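Acyl-coenzyme A oxidase acox-1.2 (Caenorhabditis elegans, PDB 5K3J) catalyses the FAD-dependent desaturation of CoA-linked ascaroside side chains by oxygen, the first step of peroxisomal beta-oxidation in pheromone biosynthesis. Local coordinates at residues F23-M28 / V605-I610; R43-A48 / L97-E102; A465-D470 / N489-Q494. All blocks are in the same frame, centred on the assembly; numbering follows the deposited sequence.

Contact 1: residues F23-M28 / V605-I610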
ATOM      1  N   PHE A  23      -1.450  28.722  18.161  1.00 62.39           N
ATOM      2  CA  PHE A  23      -2.434  29.322  17.278  1.00 60.44           C
ATOM      3  C   PHE A  23      -3.842  28.884  17.686  1.00 56.79           C
ATOM      4  O   PHE A  23      -4.002  28.080  18.612  1.00 50.18           O
ATOM      5  CB  PHE A  23      -2.179  28.951  15.812  1.00 64.91           C
ATOM      6  CG  PHE A  23      -2.373  27.490  15.509  1.00 71.78           C
ATOM      7  CD1 PHE A  23      -1.350  26.571  15.708  1.00 75.23           C
ATOM      8  CD2 PHE A  23      -3.580  27.039  15.015  1.00 73.64           C
ATOM      9  CE1 PHE A  23      -1.541  25.230  15.420  1.00 76.31           C
ATOM     10  CE2 PHE A  23      -3.775  25.704  14.729  1.00 74.88           C
ATOM     11  CZ  PHE A  23      -2.755  24.799  14.932  1.00 81.12           C
ATOM     12  N   ASP A  24      -4.861  29.415  17.004  1.00 58.04           N
ATOM     13  CA  ASP A  24      -6.244  29.029  17.265  1.00 55.61           C
ATOM     14  C   ASP A  24      -6.681  27.981  16.244  1.00 54.73           C
ATOM     15  O   ASP A  24      -6.561  28.188  15.033  1.00 48.45           O
ATOM     16  CB  ASP A  24      -7.159  30.244  17.216  1.00 55.41           C
ATOM     17  CG  ASP A  24      -8.458  30.025  17.974  1.00 59.74           C
ATOM     18  OD1 ASP A  24      -9.130  28.995  17.738  1.00 65.12           O
ATOM     19  OD2 ASP A  24      -8.817  30.880  18.818  1.00 62.82           O
ATOM     20  N   THR A  25      -7.197  26.862  16.741  1.00 53.45           N
ATOM     21  CA  THR A  25      -7.545  25.730  15.892  1.00 46.60           C
ATOM     22  C   THR A  25      -8.930  25.875  15.279  1.00 47.45           C
ATOM     23  O   THR A  25      -9.270  25.171  14.327  1.00 48.35           O
ATOM     24  CB  THR A  25      -7.479  24.404  16.673  1.00 42.35           C
ATOM     25  OG1 THR A  25      -8.400  24.445  17.770  1.00 40.71           O
ATOM     26  CG2 THR A  25      -6.072  24.170  17.199  1.00 40.17           C
ATOM     27  N   ASP A  26      -9.730  26.779  15.833  1.00 36.07           N
ATOM     28  CA  ASP A  26     -10.986  27.151  15.202  1.00 35.61           C
ATOM     29  C   ASP A  26     -10.684  28.066  14.026  1.00 38.31           C
ATOM     30  O   ASP A  26     -11.452  28.140  13.065  1.00 35.43           O
ATOM     31  CB  ASP A  26     -11.923  27.833  16.195  1.00 37.63           C
ATOM     32  CG  ASP A  26     -12.898  26.861  16.836  1.00 43.24           C
ATOM     33  OD1 ASP A  26     -12.573  25.656  16.923  1.00 46.40           O
ATOM     34  OD2 ASP A  26     -13.990  27.302  17.252  1.00 44.42           O
ATOM     35  N   LYS A  27      -9.545  28.749  14.107  1.00 68.55           N
ATOM     36  CA  LYS A  27      -9.088  29.617  13.029  1.00 70.23           C
ATOM     37  C   LYS A  27      -8.444  28.803  11.919  1.00 66.84           C
ATOM     38  O   LYS A  27      -8.655  29.076  10.737  1.00 66.61           O
ATOM     39  CB  LYS A  27      -8.102  30.660  13.552  1.00 72.57           C
ATOM     40  CG  LYS A  27      -8.734  32.004  13.865  1.00 76.67           C
ATOM     41  CD  LYS A  27      -9.672  31.917  15.058  1.00 78.51           C
ATOM     42  CE  LYS A  27     -10.308  33.265  15.353  1.00 80.90           C
ATOM     43  NZ  LYS A  27      -9.276  34.309  15.599  1.00 79.77           N
ATOM     44  N   MET A  28      -7.652  27.806  12.303  1.00 57.30           N
ATOM     45  CA  MET A  28      -7.008  26.942  11.324  1.00 54.68           C
ATOM     46  C   MET A  28      -8.042  26.127  10.555  1.00 54.09           C
ATOM     47  O   MET A  28      -7.918  25.933   9.346  1.00 49.43           O
ATOM     48  CB  MET A  28      -6.005  26.007  11.995  1.00 54.64           C
ATOM     49  CG  MET A  28      -5.333  25.054  11.020  1.00 56.75           C
ATOM     50  SD  MET A  28      -4.168  25.861   9.911  1.00 58.29           S
ATOM     51  CE  MET A  28      -2.734  25.972  10.973  1.00 59.00           C
ATOM     52  N   VAL A 605      -3.273  18.795  13.508  1.00 51.65           N
ATOM     53  CA  VAL A 605      -4.172  17.743  13.043  1.00 51.06           C
ATOM     54  C   VAL A 605      -5.532  17.827  13.735  1.00 50.53           C
ATOM     55  O   VAL A 605      -6.557  17.495  13.137  1.00 50.30           O
ATOM     56  CB  VAL A 605      -3.562  16.339  13.256  1.00 46.68           C
ATOM     57  CG1 VAL A 605      -2.315  16.166  12.394  1.00 46.93           C
ATOM     58  CG2 VAL A 605      -3.239  16.103  14.721  1.00 46.36           C
ATOM     59  N   ASP A 606      -5.539  18.290  14.985  1.00 55.00           N
ATOM     60  CA  ASP A 606      -6.779  18.529  15.720  1.00 59.21           C
ATOM     61  C   ASP A 606      -7.613  19.574  14.997  1.00 58.63           C
ATOM     62  O   ASP A 606      -8.835  19.629  15.142  1.00 58.58           O
ATOM     63  CB  ASP A 606      -6.493  18.989  17.153  1.00 66.66           C
ATOM     64  CG  ASP A 606      -6.114  17.845  18.070  1.00 72.29           C
ATOM     65  OD1 ASP A 606      -6.594  16.715  17.838  1.00 71.09           O
ATOM     66  OD2 ASP A 606      -5.335  18.074  19.020  1.00 75.10           O
ATOM     67  N   SER A 607      -6.931  20.397  14.210  1.00 38.91           N
ATOM     68  CA  SER A 607      -7.561  21.472  13.461  1.00 37.86           C
ATOM     69  C   SER A 607      -8.492  20.962  12.369  1.00 42.42           C
ATOM     70  O   SER A 607      -9.463  21.633  12.018  1.00 41.71           O
ATOM     71  CB  SER A 607      -6.490  22.365  12.848  1.00 38.78           C
ATOM     72  OG  SER A 607      -5.649  22.903  13.851  1.00 41.33           O
ATOM     73  N   PHE A 608      -8.203  19.779  11.830  1.00 42.88           N
ATOM     74  CA  PHE A 608      -9.045  19.202  10.785  1.00 38.40           C
ATOM     75  C   PHE A 608     -10.433  18.877  11.342  1.00 40.37           C
ATOM     76  O   PHE A 608     -11.366  18.601  10.584  1.00 36.67           O
ATOM     77  CB  PHE A 608      -8.393  17.951  10.186  1.00 35.89           C
ATOM     78  CG  PHE A 608      -7.135  18.233   9.401  1.00 34.96           C
ATOM     79  CD1 PHE A 608      -7.200  18.697   8.101  1.00 32.74           C
ATOM     80  CD2 PHE A 608      -5.888  18.025   9.964  1.00 34.98           C
ATOM     81  CE1 PHE A 608      -6.054  18.956   7.379  1.00 28.57           C
ATOM     82  CE2 PHE A 608      -4.734  18.282   9.244  1.00 32.05           C
ATOM     83  CZ  PHE A 608      -4.821  18.751   7.947  1.00 28.57           C
ATOM     84  N   GLN A 609     -10.541  18.926  12.672  1.00 42.44           N
ATOM     85  CA  GLN A 609     -11.786  18.728  13.414  1.00 42.69           C
ATOM     86  C   GLN A 609     -12.580  17.531  12.905  1.00 36.76           C
ATOM     87  O   GLN A 609     -13.787  17.611  12.687  1.00 34.17           O
ATOM     88  CB  GLN A 609     -12.626  20.010  13.385  1.00 47.15           C
ATOM     89  CG  GLN A 609     -12.256  20.947  14.531  1.00 49.30           C
ATOM     90  CD  GLN A 609     -12.732  22.371  14.334  1.00 52.22           C
ATOM     91  OE1 GLN A 609     -13.376  22.697  13.340  1.00 56.57           O
ATOM     92  NE2 GLN A 609     -12.409  23.234  15.293  1.00 54.17           N
ATOM     93  N   ILE A 610     -11.873  16.421  12.726  1.00 34.40           N
ATOM     94  CA  ILE A 610     -12.486  15.145  12.387  1.00 28.23           C
ATOM     95  C   ILE A 610     -12.985  14.457  13.651  1.00 25.63           C
ATOM     96  O   ILE A 610     -12.191  14.102  14.522  1.00 25.66           O
ATOM     97  CB  ILE A 610     -11.493  14.223  11.661  1.00 25.94           C
ATOM     98  CG1 ILE A 610     -10.875  14.945  10.458  1.00 22.54           C
ATOM     99  CG2 ILE A 610     -12.173  12.932  11.239  1.00 27.71           C
ATOM    100  CD1 ILE A 610      -9.730  14.189   9.799  1.00 20.99           C
TER

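Contact 2: residues R43-A48 / L97-E102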
ATOM      1  N   ARG A  43     -18.761  21.567  12.717  1.00 42.21           N
ATOM      2  CA  ARG A  43     -18.893  21.241  14.127  1.00 38.63           C
ATOM      3  C   ARG A  43     -20.374  21.232  14.489  1.00 37.76           C
ATOM      4  O   ARG A  43     -20.827  20.408  15.282  1.00 42.34           O
ATOM      5  CB  ARG A  43     -18.124  22.240  14.997  1.00 39.48           C
ATOM      6  CG  ARG A  43     -16.752  22.636  14.448  1.00 40.07           C
ATOM      7  CD  ARG A  43     -16.049  23.634  15.371  1.00 40.26           C
ATOM      8  NE  ARG A  43     -15.149  24.528  14.644  1.00 39.09           N
ATOM      9  CZ  ARG A  43     -15.404  25.813  14.413  1.00 38.53           C
ATOM     10  NH1 ARG A  43     -16.533  26.359  14.853  1.00 37.41           N
ATOM     11  NH2 ARG A  43     -14.530  26.557  13.745  1.00 38.00           N
ATOM     12  N   GLU A  44     -21.122  22.148  13.881  1.00 56.14           N
ATOM     13  CA  GLU A  44     -22.557  22.262  14.107  1.00 59.28           C
ATOM     14  C   GLU A  44     -23.281  20.995  13.656  1.00 53.99           C
ATOM     15  O   GLU A  44     -24.158  20.493  14.357  1.00 48.31           O
ATOM     16  CB  GLU A  44     -23.108  23.486  13.375  1.00 61.70           C
ATOM     17  CG  GLU A  44     -24.459  23.954  13.869  1.00 67.28           C
ATOM     18  CD  GLU A  44     -24.844  25.299  13.294  1.00 74.52           C
ATOM     19  OE1 GLU A  44     -23.936  26.070  12.908  1.00 79.96           O
ATOM     20  OE2 GLU A  44     -26.056  25.580  13.224  1.00 74.10           O
ATOM     21  N   ILE A  45     -22.900  20.480  12.491  1.00 46.00           N
ATOM     22  CA  ILE A  45     -23.485  19.256  11.955  1.00 44.13           C
ATOM     23  C   ILE A  45     -23.074  18.051  12.791  1.00 43.59           C
ATOM     24  O   ILE A  45     -23.906  17.220  13.155  1.00 45.01           O
ATOM     25  CB  ILE A  45     -23.063  19.033  10.497  1.00 44.22           C
ATOM     26  CG1 ILE A  45     -23.661  20.118   9.602  1.00 42.65           C
ATOM     27  CG2 ILE A  45     -23.515  17.676  10.009  1.00 46.41           C
ATOM     28  CD1 ILE A  45     -22.904  20.325   8.295  1.00 42.02           C
ATOM     29  N   THR A  46     -21.781  17.968  13.093  1.00 32.02           N
ATOM     30  CA  THR A  46     -21.246  16.890  13.916  1.00 31.23           C
ATOM     31  C   THR A  46     -21.959  16.832  15.266  1.00 36.19           C
ATOM     32  O   THR A  46     -22.277  15.750  15.768  1.00 41.01           O
ATOM     33  CB  THR A  46     -19.732  17.059  14.150  1.00 28.92           C
ATOM     34  OG1 THR A  46     -19.042  17.021  12.895  1.00 26.17           O
ATOM     35  CG2 THR A  46     -19.202  15.944  15.033  1.00 29.29           C
ATOM     36  N   ASP A  47     -22.209  18.006  15.838  1.00 46.05           N
ATOM     37  CA  ASP A  47     -22.912  18.115  17.108  1.00 46.19           C
ATOM     38  C   ASP A  47     -24.336  17.595  16.988  1.00 44.32           C
ATOM     39  O   ASP A  47     -24.799  16.821  17.824  1.00 47.36           O
ATOM     40  CB  ASP A  47     -22.926  19.567  17.587  1.00 51.84           C
ATOM     41  CG  ASP A  47     -23.593  19.725  18.938  1.00 52.91           C
ATOM     42  OD1 ASP A  47     -23.641  18.733  19.698  1.00 51.15           O
ATOM     43  OD2 ASP A  47     -24.063  20.841  19.242  1.00 56.69           O
ATOM     44  N   ALA A  48     -25.020  18.038  15.939  1.00 32.60           N
ATOM     45  CA  ALA A  48     -26.403  17.659  15.694  1.00 32.32           C
ATOM     46  C   ALA A  48     -26.507  16.180  15.347  1.00 35.00           C
ATOM     47  O   ALA A  48     -27.504  15.530  15.660  1.00 42.28           O
ATOM     48  CB  ALA A  48     -26.999  18.503  14.583  1.00 33.21           C
ATOM     49  N   LEU A  97     -20.881  16.560   1.773  1.00 24.74           N
ATOM     50  CA  LEU A  97     -19.658  15.775   1.849  1.00 24.23           C
ATOM     51  C   LEU A  97     -19.210  15.569   3.289  1.00 27.60           C
ATOM     52  O   LEU A  97     -18.758  14.484   3.645  1.00 30.73           O
ATOM     53  CB  LEU A  97     -18.541  16.437   1.045  1.00 23.09           C
ATOM     54  CG  LEU A  97     -18.625  16.284  -0.476  1.00 23.33           C
ATOM     55  CD1 LEU A  97     -17.324  16.728  -1.137  1.00 21.65           C
ATOM     56  CD2 LEU A  97     -18.991  14.854  -0.880  1.00 21.75           C
ATOM     57  N   HIS A  98     -19.331  16.602   4.116  1.00 34.93           N
ATOM     58  CA  HIS A  98     -18.973  16.470   5.524  1.00 31.32           C
ATOM     59  C   HIS A  98     -19.904  15.487   6.217  1.00 28.99           C
ATOM     60  O   HIS A  98     -19.462  14.630   6.981  1.00 33.43           O
ATOM     61  CB  HIS A  98     -19.024  17.815   6.247  1.00 30.93           C
ATOM     62  CG  HIS A  98     -18.882  17.698   7.733  1.00 30.33           C
ATOM     63  ND1 HIS A  98     -17.660  17.572   8.359  1.00 30.57           N
ATOM     64  CD2 HIS A  98     -19.813  17.660   8.716  1.00 32.11           C
ATOM     65  CE1 HIS A  98     -17.843  17.477   9.663  1.00 30.27           C
ATOM     66  NE2 HIS A  98     -19.140  17.528   9.908  1.00 32.92           N
ATOM     67  N   LEU A  99     -21.197  15.615   5.939  1.00 30.56           N
ATOM     68  CA  LEU A  99     -22.201  14.771   6.572  1.00 30.54           C
ATOM     69  C   LEU A  99     -22.015  13.295   6.221  1.00 32.29           C
ATOM     70  O   LEU A  99     -22.139  12.425   7.081  1.00 33.35           O
ATOM     71  CB  LEU A  99     -23.603  15.233   6.178  1.00 28.05           C
ATOM     72  CG  LEU A  99     -24.743  14.460   6.834  1.00 27.64           C
ATOM     73  CD1 LEU A  99     -24.659  14.608   8.335  1.00 30.63           C
ATOM     74  CD2 LEU A  99     -26.092  14.936   6.321  1.00 26.19           C
ATOM     75  N   HIS A 100     -21.702  13.015   4.959  1.00 34.51           N
ATOM     76  CA  HIS A 100     -21.566  11.638   4.505  1.00 33.45           C
ATOM     77  C   HIS A 100     -20.204  11.052   4.875  1.00 32.66           C
ATOM     78  O   HIS A 100     -20.116   9.887   5.263  1.00 31.42           O
ATOM     79  CB  HIS A 100     -21.797  11.551   2.996  1.00 32.72           C
ATOM     80  CG  HIS A 100     -23.231  11.716   2.600  1.00 31.87           C
ATOM     81  ND1 HIS A 100     -23.829  12.950   2.457  1.00 31.21           N
ATOM     82  CD2 HIS A 100     -24.193  10.801   2.333  1.00 30.88           C
ATOM     83  CE1 HIS A 100     -25.094  12.788   2.113  1.00 31.40           C
ATOM     84  NE2 HIS A 100     -25.340  11.492   2.029  1.00 31.41           N
ATOM     85  N   ARG A 101     -19.148  11.856   4.767  1.00 26.85           N
ATOM     86  CA  ARG A 101     -17.815  11.397   5.156  1.00 25.71           C
ATOM     87  C   ARG A 101     -17.781  11.041   6.636  1.00 25.71           C
ATOM     88  O   ARG A 101     -17.019  10.170   7.052  1.00 23.86           O
ATOM     89  CB  ARG A 101     -16.747  12.452   4.862  1.00 25.35           C
ATOM     90  CG  ARG A 101     -16.292  12.541   3.410  1.00 26.12           C
ATOM     91  CD  ARG A 101     -15.266  13.657   3.249  1.00 28.24           C
ATOM     92  NE  ARG A 101     -14.849  13.865   1.866  1.00 29.80           N
ATOM     93  CZ  ARG A 101     -14.437  15.035   1.393  1.00 31.99           C
ATOM     94  NH1 ARG A 101     -14.408  16.093   2.194  1.00 32.82           N
ATOM     95  NH2 ARG A 101     -14.068  15.157   0.123  1.00 33.11           N
ATOM     96  N   GLU A 102     -18.604  11.720   7.429  1.00 28.37           N
ATOM     97  CA  GLU A 102     -18.654  11.455   8.858  1.00 28.10           C
ATOM     98  C   GLU A 102     -19.627  10.343   9.205  1.00 27.03           C
ATOM     99  O   GLU A 102     -19.234   9.337   9.789  1.00 29.95           O
ATOM    100  CB  GLU A 102     -19.027  12.716   9.639  1.00 28.58           C
ATOM    101  CG  GLU A 102     -19.256  12.438  11.119  1.00 29.54           C
ATOM    102  CD  GLU A 102     -19.355  13.706  11.946  1.00 30.93           C
ATOM    103  OE1 GLU A 102     -20.434  13.966  12.521  1.00 31.12           O
ATOM    104  OE2 GLU A 102     -18.349  14.443  12.031  1.00 29.10           O
TER

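Contact 3: residues A465-D470 / N489-Q494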
ATOM      1  N   ALA A 465       1.567  27.540 -17.695  1.00 68.33           N
ATOM      2  CA  ALA A 465       2.628  27.108 -18.598  1.00 68.47           C
ATOM      3  C   ALA A 465       3.680  28.194 -18.819  1.00 66.64           C
ATOM      4  O   ALA A 465       4.798  27.900 -19.241  1.00 69.12           O
ATOM      5  CB  ALA A 465       2.035  26.674 -19.928  1.00 69.62           C
ATOM      6  N   SER A 466       3.301  29.438 -18.526  1.00 79.40           N
ATOM      7  CA  SER A 466       4.136  30.627 -18.720  1.00 82.49           C
ATOM      8  C   SER A 466       5.628  30.439 -18.455  1.00 83.49           C
ATOM      9  O   SER A 466       6.463  30.836 -19.268  1.00 83.27           O
ATOM     10  CB  SER A 466       3.630  31.757 -17.824  1.00 84.72           C
ATOM     11  OG  SER A 466       4.692  32.625 -17.459  1.00 84.85           O
ATOM     12  N   TYR A 467       5.951  29.827 -17.319  1.00 57.17           N
ATOM     13  CA  TYR A 467       7.333  29.712 -16.859  1.00 56.79           C
ATOM     14  C   TYR A 467       8.223  28.917 -17.810  1.00 55.99           C
ATOM     15  O   TYR A 467       9.443  28.903 -17.656  1.00 51.84           O
ATOM     16  CB  TYR A 467       7.373  29.064 -15.469  1.00 57.41           C
ATOM     17  CG  TYR A 467       7.158  27.566 -15.485  1.00 63.49           C
ATOM     18  CD1 TYR A 467       5.877  27.027 -15.506  1.00 62.85           C
ATOM     19  CD2 TYR A 467       8.237  26.688 -15.478  1.00 64.70           C
ATOM     20  CE1 TYR A 467       5.679  25.655 -15.521  1.00 64.95           C
ATOM     21  CE2 TYR A 467       8.048  25.319 -15.495  1.00 68.53           C
ATOM     22  CZ  TYR A 467       6.767  24.807 -15.516  1.00 68.23           C
ATOM     23  OH  TYR A 467       6.578  23.443 -15.531  1.00 68.85           O
ATOM     24  N   LEU A 468       7.612  28.243 -18.780  1.00 73.16           N
ATOM     25  CA  LEU A 468       8.360  27.426 -19.726  1.00 79.75           C
ATOM     26  C   LEU A 468       9.075  28.272 -20.776  1.00 83.79           C
ATOM     27  O   LEU A 468      10.149  27.903 -21.250  1.00 91.02           O
ATOM     28  CB  LEU A 468       7.433  26.418 -20.409  1.00 79.96           C
ATOM     29  CG  LEU A 468       6.882  25.289 -19.535  1.00 81.43           C
ATOM     30  CD1 LEU A 468       5.826  24.506 -20.294  1.00 83.35           C
ATOM     31  CD2 LEU A 468       7.995  24.365 -19.060  1.00 82.43           C
ATOM     32  N   ALA A 469       8.484  29.406 -21.141  1.00 87.52           N
ATOM     33  CA  ALA A 469       9.075  30.265 -22.160  1.00 83.14           C
ATOM     34  C   ALA A 469      10.178  31.143 -21.580  1.00 82.55           C
ATOM     35  O   ALA A 469      10.932  31.776 -22.316  1.00 87.10           O
ATOM     36  CB  ALA A 469       8.004  31.123 -22.810  1.00 84.34           C
ATOM     37  N   ASP A 470      10.263  31.177 -20.255  1.00 64.30           N
ATOM     38  CA  ASP A 470      11.249  32.008 -19.575  1.00 61.05           C
ATOM     39  C   ASP A 470      12.615  31.354 -19.513  1.00 67.66           C
ATOM     40  O   ASP A 470      12.906  30.395 -20.224  1.00 59.39           O
ATOM     41  CB  ASP A 470      10.804  32.330 -18.145  1.00 58.11           C
ATOM     42  CG  ASP A 470       9.494  33.073 -18.092  1.00 63.96           C
ATOM     43  OD1 ASP A 470       9.105  33.658 -19.124  1.00 63.04           O
ATOM     44  OD2 ASP A 470       8.858  33.077 -17.016  1.00 67.64           O
ATOM     45  N   ASN A 489      12.790  25.897 -12.717  1.00 75.28           N
ATOM     46  CA  ASN A 489      13.814  25.061 -13.322  1.00 81.15           C
ATOM     47  C   ASN A 489      13.480  23.608 -12.984  1.00 85.02           C
ATOM     48  O   ASN A 489      12.393  23.331 -12.475  1.00 93.26           O
ATOM     49  CB  ASN A 489      15.209  25.446 -12.827  1.00 82.68           C
ATOM     50  CG  ASN A 489      15.459  26.945 -12.891  1.00 82.93           C
ATOM     51  OD1 ASN A 489      15.696  27.506 -13.962  1.00 86.64           O
ATOM     52  ND2 ASN A 489      15.415  27.598 -11.737  1.00 81.27           N
ATOM     53  N   MET A 490      14.395  22.681 -13.257  1.00 78.30           N
ATOM     54  CA  MET A 490      14.095  21.246 -13.157  1.00 75.59           C
ATOM     55  C   MET A 490      12.915  20.881 -14.053  1.00 73.82           C
ATOM     56  O   MET A 490      13.054  20.119 -15.009  1.00 73.99           O
ATOM     57  CB  MET A 490      13.780  20.823 -11.716  1.00 71.19           C
ATOM     58  CG  MET A 490      14.852  21.101 -10.693  1.00 69.34           C
ATOM     59  SD  MET A 490      14.392  20.379  -9.102  1.00 70.58           S
ATOM     60  CE  MET A 490      13.108  21.495  -8.556  1.00 72.52           C
ATOM     61  N   ALA A 491      11.748  21.422 -13.710  1.00 53.80           N
ATOM     62  CA  ALA A 491      10.538  21.290 -14.513  1.00 58.49           C
ATOM     63  C   ALA A 491      10.788  21.708 -15.958  1.00 61.11           C
ATOM     64  O   ALA A 491      10.743  20.878 -16.866  1.00 69.09           O
ATOM     65  CB  ALA A 491       9.415  22.122 -13.913  1.00 57.38           C
ATOM     66  N   ARG A 492      11.044  23.000 -16.156  1.00 70.42           N
ATOM     67  CA  ARG A 492      11.383  23.548 -17.467  1.00 70.39           C
ATOM     68  C   ARG A 492      12.506  22.756 -18.121  1.00 63.53           C
ATOM     69  O   ARG A 492      12.453  22.451 -19.314  1.00 61.47           O
ATOM     70  CB  ARG A 492      11.794  25.015 -17.339  1.00 72.25           C
ATOM     71  CG  ARG A 492      12.336  25.630 -18.620  1.00 72.03           C
ATOM     72  CD  ARG A 492      13.006  26.976 -18.359  1.00 72.77           C
ATOM     73  NE  ARG A 492      12.156  27.888 -17.598  1.00 69.09           N
ATOM     74  CZ  ARG A 492      12.370  28.229 -16.331  1.00 65.63           C
ATOM     75  NH1 ARG A 492      13.416  27.736 -15.676  1.00 67.10           N
ATOM     76  NH2 ARG A 492      11.544  29.066 -15.717  1.00 60.46           N
ATOM     77  N   ARG A 493      13.520  22.436 -17.322  1.00 74.66           N
ATOM     78  CA  ARG A 493      14.651  21.622 -17.755  1.00 76.95           C
ATOM     79  C   ARG A 493      14.169  20.319 -18.380  1.00 80.31           C
ATOM     80  O   ARG A 493      14.369  20.077 -19.570  1.00 76.54           O
ATOM     81  CB  ARG A 493      15.572  21.323 -16.568  1.00 79.30           C
ATOM     82  CG  ARG A 493      17.066  21.434 -16.849  1.00 76.56           C
ATOM     83  CD  ARG A 493      17.582  20.305 -17.728  1.00 74.89           C
ATOM     84  NE  ARG A 493      17.677  20.710 -19.127  1.00 77.43           N
ATOM     85  CZ  ARG A 493      18.421  20.087 -20.036  1.00 76.48           C
ATOM     86  NH1 ARG A 493      18.445  20.526 -21.288  1.00 78.26           N
ATOM     87  NH2 ARG A 493      19.145  19.029 -19.694  1.00 76.61           N
ATOM     88  N   GLN A 494      13.524  19.492 -17.563  1.00 64.91           N
ATOM     89  CA  GLN A 494      13.040  18.184 -17.990  1.00 65.11           C
ATOM     90  C   GLN A 494      12.026  18.288 -19.122  1.00 65.45           C
ATOM     91  O   GLN A 494      12.043  17.473 -20.044  1.00 67.43           O
ATOM     92  CB  GLN A 494      12.419  17.443 -16.805  1.00 62.57           C
ATOM     93  CG  GLN A 494      11.911  16.045 -17.123  1.00 57.93           C
ATOM     94  CD  GLN A 494      13.028  15.074 -17.432  1.00 60.19           C
ATOM     95  OE1 GLN A 494      14.133  15.193 -16.903  1.00 63.59           O
ATOM     96  NE2 GLN A 494      12.748  14.106 -18.297  1.00 57.00           N
TER

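Contact 1: residues F23-M28 / V605-I610
M28 comes down on S607 where the start of helix 25-32 meets the turn that follows helix 601-606. Outward from its backbone, M28 first lays CB against the hydroxyl, 3.6 Å from S607 OG, and CG packs against S607 CB at 3.5 Å. CG stands anti to the backbone N (chi1 178°), but the chain then bends at both later torsions, so SD and CE swing off S607. The terminal CE ends over one face of the F23 ring, 3.9 Å above its plane and offset toward the rim. F23 meets S607 differently: its edge is turned to the hydroxyl, with CE2 3.5 Å from S607 OG in the ring plane. T25 closes the ring of neighbours with its methyl, CG2 approaching S607 OG to 3.6 Å. The hydroxyl inside this apolar collar bonds back to the S603 carbonyl, one helical turn earlier, while T25 OG1 is taken up by the backbone N of R4.

At the partly exposed side the chemistry turns polar. Q609, where the backbone turns out of the helix with positive phi, extends its amide to D26: NE2 gives a weak hydrogen bond to D26 OD1, 2.9 Å long but bent to 123° at the hydrogen. Carboxylate and amide planes stand nearly perpendicular. The other end of the amide, OE1, accepts from R43 NE. D24 sits at the N-cap of helix 25-32, and its OD1 takes the D26 backbone N at 3.0 Å through the anti lone pair, which fixes the start of the helix that carries D26.

Between these two segments, then, fit around a serine whose hydroxyl is already bonded to the S603 carbonyl probably contributes more than polar pairing, while the stronger polar bonds run to R4, S603 and R43.

Contact 2: residues R43-A48 / L97-E102
I45 and L99 supply the apolar part of this helix pairing. I45 CG2 meets L99 CD1 at 3.7 Å, the two side chains crossing at about a right angle, and the same methyl lies at the edge of the H98 imidazole, 3.9 Å from CD2 and near the ring plane. I45 turns this branch across because CG2 is the one set anti to its backbone N. V49 and L80 continue the apolar layer around L99.

The polar contacts gather at T46. Its OG1 is 2.8 Å from E102 OE2, but the R42 carbonyl also competes for the single hydroxyl proton, so its direction is not settled. H98 brings its ring edge to the same oxygen, NE2 lying 3.0 Å away. E102 reaches over with an extended chain, and its OE2 also bonds to S611 OG. Three polar groups thus converge on one hydroxyl between two helices, next to the apolar patch.

Between the backbones, the segment axes of 43-48 and 97-102, on helices 36-49 and 93-103, come within 10.2 Å and cross at -43°. Such inclined packing of helices builds the all-helical N-terminal region of acyl-CoA oxidases. The pair lies near the substrate side: R101 touches E299, a determinant of ascaroside specificity, and the H98 side chain is about 13 Å from the bound ascaroside-CoA.

Contact 3: residues A465-D470 / N489-Q494
The Y467 ring turns its edge to the 489-494 part of helix 481-507, with the R492 backbone N near its plane, while L468 CG lies 4.0 Å over one face, offset toward the rim. A491 CB comes in obliquely, 3.8 Å from Y467 CE2. The R492 guanidinium, inclined 71° to that ring, presents its edge to the Y467 carbonyl: NE and NH2 both bond to Y467 O at 2.9 Å, a side-on grip on one atom. The NE bond lies in the carbonyl plane, whereas NH2 is tilted 17° from it. A bend at chi3 (-51°) turns the guanidinium back to that oxygen.

The 465-470 segment belongs to the long linker between helices 435-450 and 481-507, so this paired grip holds the linker against the first helix of the C-terminal helical region of the oxidase. A methionine in place of R492 would probably leave the Y467 carbonyl without both of these donors and the linker freer to shift. ATP is bound nearby, about 11 Å from the A491 side chain. Y467 OH bonds to H530 ND1 on helix 520-543, and L468 CD2 packs 3.8 Å from R492 CA.

From the N terminus, residues 23-28 open the widest loop, which contact 1 closes only when the chain returns at 605-610, after the N-terminal helices, the strands and most of the later helices. Helix 36-49 follows directly on helix 25-32, and contact 2 soon closes a short loop at 97-102, inside the N-terminal helical region. Contact 3 closes another short loop, between 465-470 and 489-494, joining the linker to the C-terminal helices. Both short loops nest within contact 1 and stand in series, none crossing. Contacts 1 and 2 touch through R43 and Q609; contact 3 lies on the opposite side of the chain's centre from contact 2, their centres about 43 Å apart.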